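Local coordinates for protein adhesin (Streptococcus sanguinis SK1 = NCTC 7863, PDB 6VU6) that probably mediates bacterial adhesion to host cells by binding sialylated glycans through its two Siglec-like domains, at residues T150-V155 / V174-T179; G211-F216 / R317-N322; N251-L256 / Y297-R302; S377-Y382 / R390-I395. All blocks are in the same frame, centred on the assembly; numbering follows the deposited sequence.

Interaction 1 (T150-V155 / V174-T179)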
loop_
_atom_site.group_PDB
_atom_site.type_symbol
_atom_site.label_atom_id
_atom_site.label_comp_id
_atom_site.label_asym_id
_atom_site.label_seq_id
_atom_site.Cartn_x
_atom_site.Cartn_y
_atom_site.Cartn_z
ATOM N N THR A 150 20.658 -8.116 2.588
ATOM C CA THR A 150 19.478 -7.238 2.420
ATOM C C THR A 150 18.336 -8.064 1.830
ATOM O O THR A 150 17.227 -7.638 2.000
ATOM C CB THR A 150 19.800 -5.928 1.713
ATOM O OG1 THR A 150 19.645 -6.237 0.343
ATOM C CG2 THR A 150 21.197 -5.432 1.974
ATOM N N ASP A 151 18.628 -9.177 1.145
ATOM C CA ASP A 151 17.542 -10.060 0.663
ATOM C C ASP A 151 16.897 -10.717 1.894
ATOM O O ASP A 151 15.692 -10.683 2.005
ATOM C CB ASP A 151 18.020 -11.192 -0.241
ATOM C CG ASP A 151 18.589 -10.816 -1.595
ATOM O OD1 ASP A 151 18.209 -9.778 -2.120
ATOM O OD2 ASP A 151 19.506 -11.481 -2.041
ATOM N N LYS A 152 17.711 -11.223 2.812
ATOM C CA LYS A 152 17.227 -11.963 3.992
ATOM C C LYS A 152 16.362 -11.050 4.842
ATOM O O LYS A 152 15.285 -11.445 5.174
ATOM C CB LYS A 152 18.407 -12.521 4.760
ATOM C CG LYS A 152 19.027 -13.763 4.169
ATOM C CD LYS A 152 20.234 -14.166 4.948
ATOM C CE LYS A 152 20.948 -15.384 4.426
ATOM N NZ LYS A 152 21.783 -15.981 5.479
ATOM N N ASP A 153 16.814 -9.817 5.035
ATOM C CA ASP A 153 16.084 -8.781 5.793
ATOM C C ASP A 153 14.799 -8.441 5.060
ATOM O O ASP A 153 13.855 -8.139 5.715
ATOM C CB ASP A 153 16.924 -7.519 5.915
ATOM C CG ASP A 153 18.076 -7.643 6.890
ATOM O OD1 ASP A 153 17.974 -8.472 7.803
ATOM O OD2 ASP A 153 19.049 -6.889 6.711
ATOM N N ALA A 154 14.816 -8.460 3.737
ATOM C CA ALA A 154 13.613 -8.192 2.940
ATOM C C ALA A 154 12.631 -9.361 3.049
ATOM O O ALA A 154 11.465 -9.110 3.007
ATOM C CB ALA A 154 14.015 -7.885 1.528
ATOM N N VAL A 155 13.110 -10.600 3.139
ATOM C CA VAL A 155 12.162 -11.694 3.297
ATOM C C VAL A 155 11.523 -11.641 4.686
ATOM O O VAL A 155 10.296 -11.650 4.814
ATOM C CB VAL A 155 12.846 -13.040 3.025
ATOM C CG1 VAL A 155 11.837 -14.182 3.147
ATOM C CG2 VAL A 155 13.460 -13.043 1.637
ATOM N N VAL A 174 16.420 -16.777 7.796
ATOM C CA VAL A 174 16.288 -17.120 6.391
ATOM C C VAL A 174 17.574 -17.809 5.970
ATOM O O VAL A 174 18.678 -17.338 6.270
ATOM C CB VAL A 174 15.986 -15.892 5.512
ATOM C CG1 VAL A 174 15.665 -16.330 4.099
ATOM C CG2 VAL A 174 14.807 -15.108 6.085
ATOM N N SER A 175 17.418 -18.954 5.321
ATOM C CA SER A 175 18.530 -19.742 4.830
ATOM C C SER A 175 19.121 -19.112 3.571
ATOM O O SER A 175 18.623 -18.115 3.035
ATOM C CB SER A 175 18.079 -21.172 4.544
ATOM O OG SER A 175 17.700 -21.327 3.181
ATOM N N GLU A 176 20.202 -19.723 3.078
ATOM C CA GLU A 176 20.901 -19.196 1.909
ATOM C C GLU A 176 19.996 -19.141 0.686
ATOM O O GLU A 176 20.168 -18.268 -0.176
ATOM C CB GLU A 176 22.141 -20.049 1.620
ATOM C CG GLU A 176 23.180 -19.374 0.738
ATOM C CD GLU A 176 23.883 -18.210 1.428
ATOM O OE1 GLU A 176 23.705 -18.041 2.656
ATOM O OE2 GLU A 176 24.623 -17.467 0.743
ATOM N N ASN A 177 19.024 -20.048 0.592
ATOM C CA ASN A 177 18.111 -20.084 -0.540
ATOM C C ASN A 177 16.746 -19.494 -0.229
ATOM O O ASN A 177 15.818 -19.680 -1.023
ATOM C CB ASN A 177 17.933 -21.515 -1.038
ATOM C CG ASN A 177 17.025 -22.328 -0.148
ATOM O OD1 ASN A 177 16.754 -21.960 1.001
ATOM N ND2 ASN A 177 16.559 -23.450 -0.666
ATOM N N GLY A 178 16.596 -18.813 0.911
ATOM C CA GLY A 178 15.359 -18.148 1.260
ATOM C C GLY A 178 14.426 -18.907 2.182
ATOM O O GLY A 178 13.345 -18.392 2.493
ATOM N N THR A 179 14.791 -20.110 2.616
ATOM C CA THR A 179 13.874 -20.910 3.422
ATOM C C THR A 179 13.732 -20.305 4.816
ATOM O O THR A 179 14.727 -20.086 5.510
ATOM C CB THR A 179 14.371 -22.348 3.491
ATOM O OG1 THR A 179 14.391 -22.894 2.169
ATOM C CG2 THR A 179 13.464 -23.189 4.340
#
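S175, whose backbone O meets CE of K152 across the contact, has its hydroxyl gripped twice: OG accepts from N177 N and from T179 N, each at 3.2 Å, the first bond making an ST turn. N177 repeats the pattern as an Asx turn, with OD1 taking both T179 N and T179 OG1, the latter at 2.8 Å. With the type I turn from S175 to G178, these bonds stiffen the loop between strands 171-174 and 180-183 from within. Helix 149-162 lies against it through apolar surface. CG of K152 touches V174 CB at 3.9 Å as the two side chains slide past each other in opposite directions. One turn further on, V155 CB approaches V174 CG2 at 4.2 Å. The K152 chain, extended beyond CG, passes over V174 O and brings NZ to E176 OE1 in a long salt bridge of 4.0 Å. E176 bends at chi2 (69°) to meet it, while its OE2 is held by S146. The chemistry implies a division of labour: the loop is shaped by its own hydrogen bonds, and the helix docks by the methylenes of K152 and by V155 against V174, with a long charge pair at the exposed margin.

Interaction 2 (G211-F216 / R317-N322)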
loop_
_atom_site.group_PDB
_atom_site.type_symbol
_atom_site.label_atom_id
_atom_site.label_comp_id
_atom_site.label_asym_id
_atom_site.label_seq_id
_atom_site.Cartn_x
_atom_site.Cartn_y
_atom_site.Cartn_z
ATOM N N GLY A 211 7.862 5.261 -26.389
ATOM C CA GLY A 211 7.389 5.817 -27.641
ATOM C C GLY A 211 6.453 7.007 -27.536
ATOM O O GLY A 211 5.888 7.408 -28.560
ATOM N N ARG A 212 6.327 7.578 -26.354
ATOM C CA ARG A 212 5.436 8.742 -26.219
ATOM C C ARG A 212 6.140 9.989 -26.729
ATOM O O ARG A 212 7.340 10.073 -26.669
ATOM C CB ARG A 212 5.059 8.995 -24.761
ATOM C CG ARG A 212 3.816 9.848 -24.595
ATOM C CD ARG A 212 3.312 9.880 -23.188
ATOM N NE ARG A 212 2.413 10.912 -22.770
ATOM C CZ ARG A 212 1.914 10.901 -21.565
ATOM N NH1 ARG A 212 2.285 9.963 -20.730
ATOM N NH2 ARG A 212 1.085 11.824 -21.161
ATOM N N ASP A 213 5.353 10.917 -27.218
ATOM C CA ASP A 213 5.877 12.246 -27.557
ATOM C C ASP A 213 5.191 13.246 -26.663
ATOM O O ASP A 213 4.014 13.346 -26.753
ATOM C CB ASP A 213 5.387 12.698 -28.899
ATOM C CG ASP A 213 6.102 11.951 -29.963
ATOM O OD1 ASP A 213 7.197 11.429 -29.721
ATOM O OD2 ASP A 213 5.604 11.984 -31.076
ATOM N N TYR A 214 5.974 13.971 -25.898
ATOM C CA TYR A 214 5.437 14.982 -24.983
ATOM C C TYR A 214 5.630 16.351 -25.639
ATOM O O TYR A 214 6.738 16.751 -25.872
ATOM C CB TYR A 214 6.156 14.874 -23.647
ATOM C CG TYR A 214 6.006 13.594 -22.879
ATOM C CD1 TYR A 214 6.838 12.524 -23.111
ATOM C CD2 TYR A 214 5.094 13.489 -21.858
ATOM C CE1 TYR A 214 6.740 11.368 -22.365
ATOM C CE2 TYR A 214 4.983 12.350 -21.091
ATOM C CZ TYR A 214 5.800 11.276 -21.361
ATOM O OH TYR A 214 5.700 10.161 -20.624
ATOM N N ILE A 215 4.515 16.997 -25.932
ATOM C CA ILE A 215 4.505 18.332 -26.576
ATOM C C ILE A 215 4.862 19.406 -25.572
ATOM O O ILE A 215 4.253 19.483 -24.545
ATOM C CB ILE A 215 3.187 18.625 -27.275
ATOM C CG1 ILE A 215 2.961 17.595 -28.364
ATOM C CG2 ILE A 215 3.184 20.003 -27.882
ATOM C CD1 ILE A 215 1.866 16.689 -28.044
ATOM N N PHE A 216 5.916 20.122 -25.883
ATOM C CA PHE A 216 6.294 21.300 -25.117
ATOM C C PHE A 216 6.093 22.518 -26.005
ATOM O O PHE A 216 6.670 22.591 -27.096
ATOM C CB PHE A 216 7.736 21.188 -24.621
ATOM C CG PHE A 216 7.852 20.482 -23.311
ATOM C CD1 PHE A 216 7.425 19.169 -23.200
ATOM C CD2 PHE A 216 8.327 21.138 -22.184
ATOM C CE1 PHE A 216 7.502 18.493 -21.999
ATOM C CE2 PHE A 216 8.398 20.475 -20.964
ATOM C CZ PHE A 216 7.988 19.144 -20.875
ATOM N N ARG A 317 10.211 11.127 -26.638
ATOM C CA ARG A 317 10.595 12.371 -27.282
ATOM C C ARG A 317 9.869 13.538 -26.638
ATOM O O ARG A 317 8.701 13.431 -26.250
ATOM C CB ARG A 317 10.274 12.379 -28.789
ATOM C CG ARG A 317 11.012 11.344 -29.609
ATOM C CD ARG A 317 10.671 11.472 -31.091
ATOM N NE ARG A 317 9.243 11.315 -31.366
ATOM C CZ ARG A 317 8.697 11.552 -32.557
ATOM N NH1 ARG A 317 9.463 11.953 -33.567
ATOM N NH2 ARG A 317 7.397 11.392 -32.748
ATOM N N ILE A 318 10.571 14.658 -26.551
ATOM C CA ILE A 318 9.956 15.961 -26.379
ATOM C C ILE A 318 9.787 16.576 -27.760
ATOM O O ILE A 318 10.728 16.576 -28.561
ATOM C CB ILE A 318 10.808 16.845 -25.461
ATOM C CG1 ILE A 318 10.906 16.202 -24.080
ATOM C CG2 ILE A 318 10.245 18.255 -25.381
ATOM C CD1 ILE A 318 11.371 17.140 -22.997
ATOM N N VAL A 319 8.584 17.066 -28.056
ATOM C CA VAL A 319 8.254 17.644 -29.359
ATOM C C VAL A 319 7.875 19.109 -29.165
ATOM O O VAL A 319 6.944 19.423 -28.408
ATOM C CB VAL A 319 7.109 16.889 -30.053
ATOM C CG1 VAL A 319 6.884 17.469 -31.452
ATOM C CG2 VAL A 319 7.406 15.408 -30.134
ATOM N N PHE A 320 8.580 20.001 -29.868
ATOM C CA PHE A 320 8.301 21.430 -29.793
ATOM C C PHE A 320 7.096 21.767 -30.653
ATOM O O PHE A 320 6.953 21.263 -31.775
ATOM C CB PHE A 320 9.453 22.295 -30.320
ATOM C CG PHE A 320 10.806 21.929 -29.831
ATOM C CD1 PHE A 320 10.995 21.243 -28.655
ATOM C CD2 PHE A 320 11.916 22.322 -30.553
ATOM C CE1 PHE A 320 12.261 20.919 -28.236
ATOM C CE2 PHE A 320 13.190 22.014 -30.134
ATOM C CZ PHE A 320 13.367 21.303 -28.979
ATOM N N ALA A 321 6.270 22.682 -30.149
ATOM C CA ALA A 321 5.139 23.219 -30.891
ATOM C C ALA A 321 5.014 24.713 -30.622
ATOM O O ALA A 321 5.493 25.218 -29.605
ATOM C CB ALA A 321 3.823 22.516 -30.528
ATOM N N ASN A 322 4.371 25.398 -31.549
ATOM C CA ASN A 322 4.163 26.850 -31.458
ATOM C C ASN A 322 2.928 27.123 -30.616
ATOM O O ASN A 322 2.075 26.320 -30.628
ATOM C CB ASN A 322 4.002 27.425 -32.857
ATOM C CG ASN A 322 5.162 27.067 -33.747
ATOM O OD1 ASN A 322 6.282 27.437 -33.488
ATOM N ND2 ASN A 322 4.895 26.320 -34.781
#
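R317 opens the pairing by giving its backbone N to R212 O and receiving Y214 N at its own O, the latter bond 2.8 Å long and nearly straight (171°). Its side chain leans along D213, both pointing the same way. A bend at chi3 (-59°) turns the guanidinium back so that NE donates to D213 OD1 at 2.6 Å on the syn side, while NH2 makes a weak, angled bond to OD2; the two flat groups stand 48° apart rather than coplanar. I318 turns to the other, buried face, where its CG2 touches CD1 of F216 at 3.7 Å and its CD1 lies over one face of that ring. V319 is bonded through both its backbone polar atoms, N donating to Y214 O (2.9 Å) and O accepting from F216 N, and its CG2 presses on D213 CB at 3.6 Å. F320 adds CA to the contacts of F216 O, and its ring meets that of Y297 in the neighbouring strand 296-305. A321 closes the ladder through N to F216 O, with CB against I215 CG2 at 3.7 Å. This short parallel pairing of an edge strand with the final strand, within an otherwise antiparallel sheet, resembles the A'-G pairing of V-set immunoglobulin domains, consistent with the Siglec-like fold.

Interaction 3 (N251-L256 / Y297-R302). With SIA (N-acetyl-alpha-neuraminic acid), chain D.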
loop_
_atom_site.group_PDB
_atom_site.type_symbol
_atom_site.label_atom_id
_atom_site.label_comp_id
_atom_site.label_asym_id
_atom_site.label_seq_id
_atom_site.Cartn_x
_atom_site.Cartn_y
_atom_site.Cartn_z
ATOM N N ASN A 251 22.082 16.173 -21.358
ATOM C CA ASN A 251 22.914 17.303 -20.907
ATOM C C ASN A 251 22.434 18.601 -21.573
ATOM O O ASN A 251 22.514 19.617 -20.964
ATOM C CB ASN A 251 24.385 17.045 -21.132
ATOM C CG ASN A 251 25.035 16.401 -19.938
ATOM O OD1 ASN A 251 24.724 16.715 -18.808
ATOM N ND2 ASN A 251 25.930 15.466 -20.187
ATOM N N THR A 252 22.015 18.517 -22.827
ATOM C CA THR A 252 21.452 19.672 -23.531
ATOM C C THR A 252 20.211 20.134 -22.769
ATOM O O THR A 252 20.191 21.294 -22.515
ATOM C CB THR A 252 21.230 19.381 -25.012
ATOM O OG1 THR A 252 22.490 19.100 -25.590
ATOM C CG2 THR A 252 20.542 20.518 -25.715
ATOM N N LEU A 253 19.279 19.239 -22.375
ATOM C CA LEU A 253 18.081 19.666 -21.655
ATOM C C LEU A 253 18.428 20.343 -20.338
ATOM O O LEU A 253 17.749 21.297 -19.936
ATOM C CB LEU A 253 17.155 18.476 -21.403
ATOM C CG LEU A 253 15.868 18.321 -22.212
ATOM C CD1 LEU A 253 14.803 17.669 -21.328
ATOM C CD2 LEU A 253 15.343 19.628 -22.815
ATOM N N LEU A 254 19.469 19.865 -19.645
ATOM C CA LEU A 254 19.832 20.511 -18.389
ATOM C C LEU A 254 20.370 21.913 -18.636
ATOM O O LEU A 254 20.181 22.802 -17.800
ATOM C CB LEU A 254 20.839 19.675 -17.612
ATOM C CG LEU A 254 20.285 18.399 -16.963
ATOM C CD1 LEU A 254 21.440 17.505 -16.592
ATOM C CD2 LEU A 254 19.449 18.734 -15.747
ATOM N N GLY A 255 21.015 22.129 -19.787
ATOM C CA GLY A 255 21.522 23.443 -20.132
ATOM C C GLY A 255 20.438 24.495 -20.251
ATOM O O GLY A 255 20.660 25.649 -19.891
ATOM N N LEU A 256 19.257 24.117 -20.758
ATOM C CA LEU A 256 18.058 24.956 -20.775
ATOM C C LEU A 256 17.407 25.090 -19.391
ATOM O O LEU A 256 16.359 25.716 -19.256
ATOM C CB LEU A 256 17.025 24.400 -21.758
ATOM C CG LEU A 256 17.503 24.049 -23.163
ATOM C CD1 LEU A 256 16.352 23.520 -24.043
ATOM C CD2 LEU A 256 18.113 25.288 -23.758
ATOM N N TYR A 297 13.848 16.467 -29.286
ATOM C CA TYR A 297 14.953 15.838 -28.549
ATOM C C TYR A 297 14.551 14.376 -28.354
ATOM O O TYR A 297 13.446 14.146 -27.939
ATOM C CB TYR A 297 15.147 16.506 -27.196
ATOM C CG TYR A 297 15.801 17.850 -27.219
ATOM C CD1 TYR A 297 17.024 18.032 -27.816
ATOM C CD2 TYR A 297 15.218 18.930 -26.603
ATOM C CE1 TYR A 297 17.650 19.260 -27.822
ATOM C CE2 TYR A 297 15.836 20.161 -26.577
ATOM C CZ TYR A 297 17.051 20.328 -27.201
ATOM O OH TYR A 297 17.657 21.528 -27.217
ATOM N N THR A 298 15.430 13.453 -28.708
ATOM C CA THR A 298 15.145 11.999 -28.611
ATOM C C THR A 298 15.913 11.441 -27.422
ATOM O O THR A 298 17.107 11.474 -27.423
ATOM C CB THR A 298 15.399 11.263 -29.932
ATOM O OG1 THR A 298 14.341 11.528 -30.839
ATOM C CG2 THR A 298 15.481 9.767 -29.753
ATOM N N PHE A 299 15.207 10.976 -26.427
ATOM C CA PHE A 299 15.890 10.497 -25.233
ATOM C C PHE A 299 15.840 8.969 -25.145
ATOM O O PHE A 299 14.875 8.328 -25.582
ATOM C CB PHE A 299 15.272 11.091 -23.950
ATOM C CG PHE A 299 15.123 12.599 -23.955
ATOM C CD1 PHE A 299 14.023 13.192 -24.562
ATOM C CD2 PHE A 299 16.060 13.419 -23.325
ATOM C CE1 PHE A 299 13.860 14.586 -24.578
ATOM C CE2 PHE A 299 15.902 14.821 -23.329
ATOM C CZ PHE A 299 14.794 15.402 -23.969
ATOM N N LYS A 300 16.889 8.390 -24.559
ATOM C CA LYS A 300 16.898 6.986 -24.158
ATOM C C LYS A 300 17.061 6.923 -22.646
ATOM O O LYS A 300 18.020 7.472 -22.095
ATOM C CB LYS A 300 18.026 6.187 -24.829
ATOM C CG LYS A 300 18.085 6.244 -26.346
ATOM C CD LYS A 300 16.921 5.499 -26.991
ATOM C CE LYS A 300 17.254 5.115 -28.432
ATOM N NZ LYS A 300 16.256 4.170 -29.010
ATOM N N VAL A 301 16.130 6.253 -21.980
ATOM C CA VAL A 301 16.153 6.151 -20.527
ATOM C C VAL A 301 16.265 4.682 -20.155
ATOM O O VAL A 301 15.749 3.824 -20.869
ATOM C CB VAL A 301 14.888 6.796 -19.929
ATOM C CG1 VAL A 301 13.617 6.117 -20.473
ATOM C CG2 VAL A 301 14.938 6.769 -18.414
ATOM N N ARG A 302 16.993 4.379 -19.085
ATOM C CA ARG A 302 17.083 3.008 -18.524
ATOM C C ARG A 302 16.829 3.042 -17.013
ATOM O O ARG A 302 17.291 3.939 -16.373
ATOM C CB ARG A 302 18.462 2.417 -18.770
ATOM C CG ARG A 302 18.980 2.681 -20.162
ATOM C CD ARG A 302 19.804 1.520 -20.553
ATOM N NE ARG A 302 20.864 1.526 -19.602
ATOM C CZ ARG A 302 22.097 1.727 -19.956
ATOM N NH1 ARG A 302 22.352 1.896 -21.243
ATOM N NH2 ARG A 302 23.055 1.708 -19.045
HETATM C C1 SIA D . 17.458 14.080 -31.591
HETATM C C2 SIA D . 18.571 14.591 -32.632
HETATM C C3 SIA D . 18.046 15.422 -33.814
HETATM C C4 SIA D . 17.425 16.759 -33.370
HETATM C C5 SIA D . 18.364 17.600 -32.501
HETATM C C6 SIA D . 18.955 16.685 -31.396
HETATM C C7 SIA D . 20.084 17.308 -30.536
HETATM C C8 SIA D . 20.743 16.225 -29.641
HETATM C C9 SIA D . 21.716 16.847 -28.656
HETATM C C10 SIA D . 17.724 19.950 -31.745
HETATM C C11 SIA D . 19.062 20.466 -32.266
HETATM N N5 SIA D . 17.512 18.618 -31.898
HETATM O O1A SIA D . 17.861 13.947 -30.388
HETATM O O1B SIA D . 16.310 13.851 -32.048
HETATM O O4 SIA D . 17.014 17.611 -34.451
HETATM O O6 SIA D . 19.516 15.497 -31.953
HETATM O O7 SIA D . 21.027 17.976 -31.365
HETATM O O8 SIA D . 19.757 15.427 -28.984
HETATM O O9 SIA D . 22.340 15.793 -27.923
HETATM O O10 SIA D . 16.911 20.711 -31.216
#
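With CG anti to its carbonyl carbon (chi1 -75°), Y297 swings its ring from strand 296-305 toward helix 244-255, and T252 answers with CG2, the branch anti to its own backbone N. The two side chains cross at about a right angle, CG2 lying 3.4 Å from Y297 OH. L253 divides its branches between two rings: CD2 rests 3.8 Å from Y297 CE2, and CD1 sits 3.5 Å from F299 CZ. L256 comes at Y297 from the opposite direction. The helix thus covers aromatic side chains of the strand that carries the sialic acid site of this Siglec-like domain, where Y297-T298 probably corresponds to the start of the sialic-acid-binding motif known from related adhesins. There T298 N donates to O1A of the sialic acid at 3.0 Å, fairly straight at 158°, and T298 OG1 makes a weak bond to O1B. K296 and G294 also bond to the sugar. Y297 CE1 approaches O10 of the sugar's acetamido group at 3.8 Å, and T252 OG1, itself bonded to S248 O, faces the glycerol end at C9.

Interaction 4 (S377-Y382 / R390-I395). With CA (calcium ion), chain J.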
loop_
_atom_site.group_PDB
_atom_site.type_symbol
_atom_site.label_atom_id
_atom_site.label_comp_id
_atom_site.label_asym_id
_atom_site.label_seq_id
_atom_site.Cartn_x
_atom_site.Cartn_y
_atom_site.Cartn_z
ATOM N N SER A 377 -8.627 43.180 -41.062
ATOM C CA SER A 377 -8.233 41.894 -40.502
ATOM C C SER A 377 -7.212 42.112 -39.389
ATOM O O SER A 377 -6.627 43.184 -39.244
ATOM C CB SER A 377 -7.645 40.980 -41.582
ATOM O OG SER A 377 -6.393 41.466 -42.078
ATOM N N VAL A 378 -6.997 41.074 -38.597
ATOM C CA VAL A 378 -6.212 41.180 -37.375
ATOM C C VAL A 378 -5.208 40.040 -37.330
ATOM O O VAL A 378 -5.579 38.869 -37.453
ATOM C CB VAL A 378 -7.119 41.169 -36.135
ATOM C CG1 VAL A 378 -6.278 41.059 -34.864
ATOM C CG2 VAL A 378 -7.943 42.436 -36.117
ATOM N N THR A 379 -3.941 40.378 -37.190
ATOM C CA THR A 379 -2.909 39.386 -36.942
ATOM C C THR A 379 -2.732 39.267 -35.426
ATOM O O THR A 379 -2.480 40.263 -34.742
ATOM C CB THR A 379 -1.606 39.771 -37.645
ATOM O OG1 THR A 379 -1.826 39.820 -39.058
ATOM C CG2 THR A 379 -0.499 38.771 -37.366
ATOM N N VAL A 380 -2.936 38.065 -34.906
ATOM C CA VAL A 380 -2.644 37.737 -33.517
ATOM C C VAL A 380 -1.249 37.124 -33.513
ATOM O O VAL A 380 -1.028 36.073 -34.117
ATOM C CB VAL A 380 -3.699 36.776 -32.943
ATOM C CG1 VAL A 380 -3.317 36.303 -31.544
ATOM C CG2 VAL A 380 -5.077 37.441 -32.919
ATOM N N ILE A 381 -0.319 37.763 -32.813
ATOM C CA ILE A 381 1.067 37.314 -32.730
ATOM C C ILE A 381 1.316 36.802 -31.317
ATOM O O ILE A 381 1.161 37.552 -30.343
ATOM C CB ILE A 381 2.047 38.441 -33.086
ATOM C CG1 ILE A 381 1.698 39.046 -34.446
ATOM C CG2 ILE A 381 3.472 37.906 -33.123
ATOM C CD1 ILE A 381 2.807 39.887 -35.028
ATOM N N TYR A 382 1.688 35.533 -31.198
ATOM C CA TYR A 382 1.862 34.997 -29.860
ATOM C C TYR A 382 3.285 35.243 -29.379
ATOM O O TYR A 382 4.195 35.447 -30.179
ATOM C CB TYR A 382 1.523 33.504 -29.820
ATOM C CG TYR A 382 0.050 33.253 -30.087
ATOM C CD1 TYR A 382 -0.878 33.227 -29.065
ATOM C CD2 TYR A 382 -0.408 33.080 -31.376
ATOM C CE1 TYR A 382 -2.230 33.022 -29.330
ATOM C CE2 TYR A 382 -1.745 32.880 -31.645
ATOM C CZ TYR A 382 -2.661 32.847 -30.624
ATOM O OH TYR A 382 -3.998 32.642 -30.886
ATOM N N ARG A 390 7.055 30.725 -36.895
ATOM C CA ARG A 390 5.975 31.730 -36.766
ATOM C C ARG A 390 4.838 31.148 -35.932
ATOM O O ARG A 390 4.573 29.998 -36.074
ATOM C CB ARG A 390 5.548 32.258 -38.142
ATOM C CG ARG A 390 6.435 33.351 -38.740
ATOM C CD ARG A 390 5.821 34.277 -39.801
ATOM N NE ARG A 390 4.605 33.699 -40.355
ATOM C CZ ARG A 390 3.634 34.336 -40.996
ATOM N NH1 ARG A 390 2.577 33.648 -41.387
ATOM N NH2 ARG A 390 3.695 35.632 -41.251
ATOM N N SER A 391 4.221 31.954 -35.084
ATOM C CA SER A 391 3.180 31.533 -34.156
ATOM C C SER A 391 2.122 32.629 -34.173
ATOM O O SER A 391 2.052 33.455 -33.258
ATOM C CB SER A 391 3.773 31.298 -32.776
ATOM O OG SER A 391 2.795 30.807 -31.877
ATOM N N ARG A 392 1.293 32.630 -35.222
ATOM C CA ARG A 392 0.320 33.690 -35.435
ATOM C C ARG A 392 -1.037 33.117 -35.843
ATOM O O ARG A 392 -1.127 32.021 -36.404
ATOM C CB ARG A 392 0.832 34.671 -36.480
ATOM C CG ARG A 392 2.059 35.435 -36.014
ATOM C CD ARG A 392 3.097 35.505 -37.124
ATOM N NE ARG A 392 2.908 36.648 -37.993
ATOM C CZ ARG A 392 3.686 37.721 -37.982
ATOM N NH1 ARG A 392 4.723 37.794 -37.149
ATOM N NH2 ARG A 392 3.418 38.712 -38.814
ATOM N N ASP A 393 -2.097 33.880 -35.548
ATOM C CA ASP A 393 -3.456 33.579 -35.981
ATOM C C ASP A 393 -4.031 34.775 -36.725
ATOM O O ASP A 393 -3.608 35.915 -36.521
ATOM C CB ASP A 393 -4.387 33.283 -34.814
ATOM C CG ASP A 393 -4.349 31.833 -34.386
ATOM O OD1 ASP A 393 -4.193 30.948 -35.260
ATOM O OD2 ASP A 393 -4.499 31.602 -33.165
ATOM N N THR A 394 -5.031 34.511 -37.555
ATOM C CA THR A 394 -5.712 35.557 -38.305
ATOM C C THR A 394 -7.190 35.609 -37.932
ATOM O O THR A 394 -7.866 34.576 -37.877
ATOM C CB THR A 394 -5.553 35.337 -39.819
ATOM O OG1 THR A 394 -4.206 35.658 -40.204
ATOM C CG2 THR A 394 -6.520 36.221 -40.587
ATOM N N ILE A 395 -7.679 36.815 -37.655
ATOM C CA ILE A 395 -9.109 37.098 -37.601
ATOM C C ILE A 395 -9.456 37.896 -38.856
ATOM O O ILE A 395 -8.870 38.955 -39.109
ATOM C CB ILE A 395 -9.494 37.851 -36.320
ATOM C CG1 ILE A 395 -8.806 37.208 -35.115
ATOM C CG2 ILE A 395 -10.996 37.840 -36.147
ATOM C CD1 ILE A 395 -9.162 37.802 -33.748
HETATM CA CA CA J . -4.349 28.924 -33.352
HETATM O O HOH W 1 -5.045 27.059 -33.098
HETATM O O HOH W 2 -2.897 27.829 -33.966
HETATM O O HOH W 3 -6.575 28.938 -34.026
#
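I381 lies alongside R392, pointing the same way, and sets CD1 over one face of the guanidinium, 3.5 Å from NH1. Bends at chi2 and chi3 fold the arginine into this position, where T379 CG2 also approaches NE and where NH1 is held in a salt bridge by D385. On the opposite face of the sheet, V378 and I395 pack CB to CB at 4.1 Å, turned toward helix 346-359, and I395 CD1 meets V380 CG2. Strands 378-381 and 392-395 form an antiparallel beta hairpin in the Rib-like domain. Its hydrogen-bonded pairs are V378 with I395 and V380 with D393, the latter joined by V380 N to D393 O and D393 N to V380 O, both 2.8 Å; Y382 N to S391 O carries the ladder on, nearly straight at 165°. The ring of Y382 receives V380 CG1 over one face and places its edge near D393. There OH donates to D393 OD2 at 2.6 Å from the anti side, with ring and carboxylate planes 85° apart. Metal and tyrosine together would favour the charged form of D393, and the tyrosine bond and the two calcium bonds jointly restrict rotation of the carboxylate. It chelates the calcium ion through OD1 at 2.8 Å and OD2 at 2.7 Å. Three waters and the backbone O atoms of T324 and Y327 complete the coordination.

In the fold
Interactions 2 and 3 share one sheet of the second Siglec-like domain: strands 314-321 and 296-305 are neighbours, I318 O lies 3.2 Å from Y297 N, and interaction 3 is nested in the chain between the two segments of interaction 2. Interaction 3 is buried and almost wholly apolar between helix and strand, with polar chemistry reserved for the sugar; interaction 2 relies on a backbone ladder with a salt bridge on its more exposed face. Interactions 1 and 4 belong to separate Rib-like domains, their centres about 67 Å apart. Both are partly buried, yet interaction 1 is loose helix-to-loop packing, whereas interaction 4 is a hairpin tied to calcium, touching interaction 2 through N322 and S391.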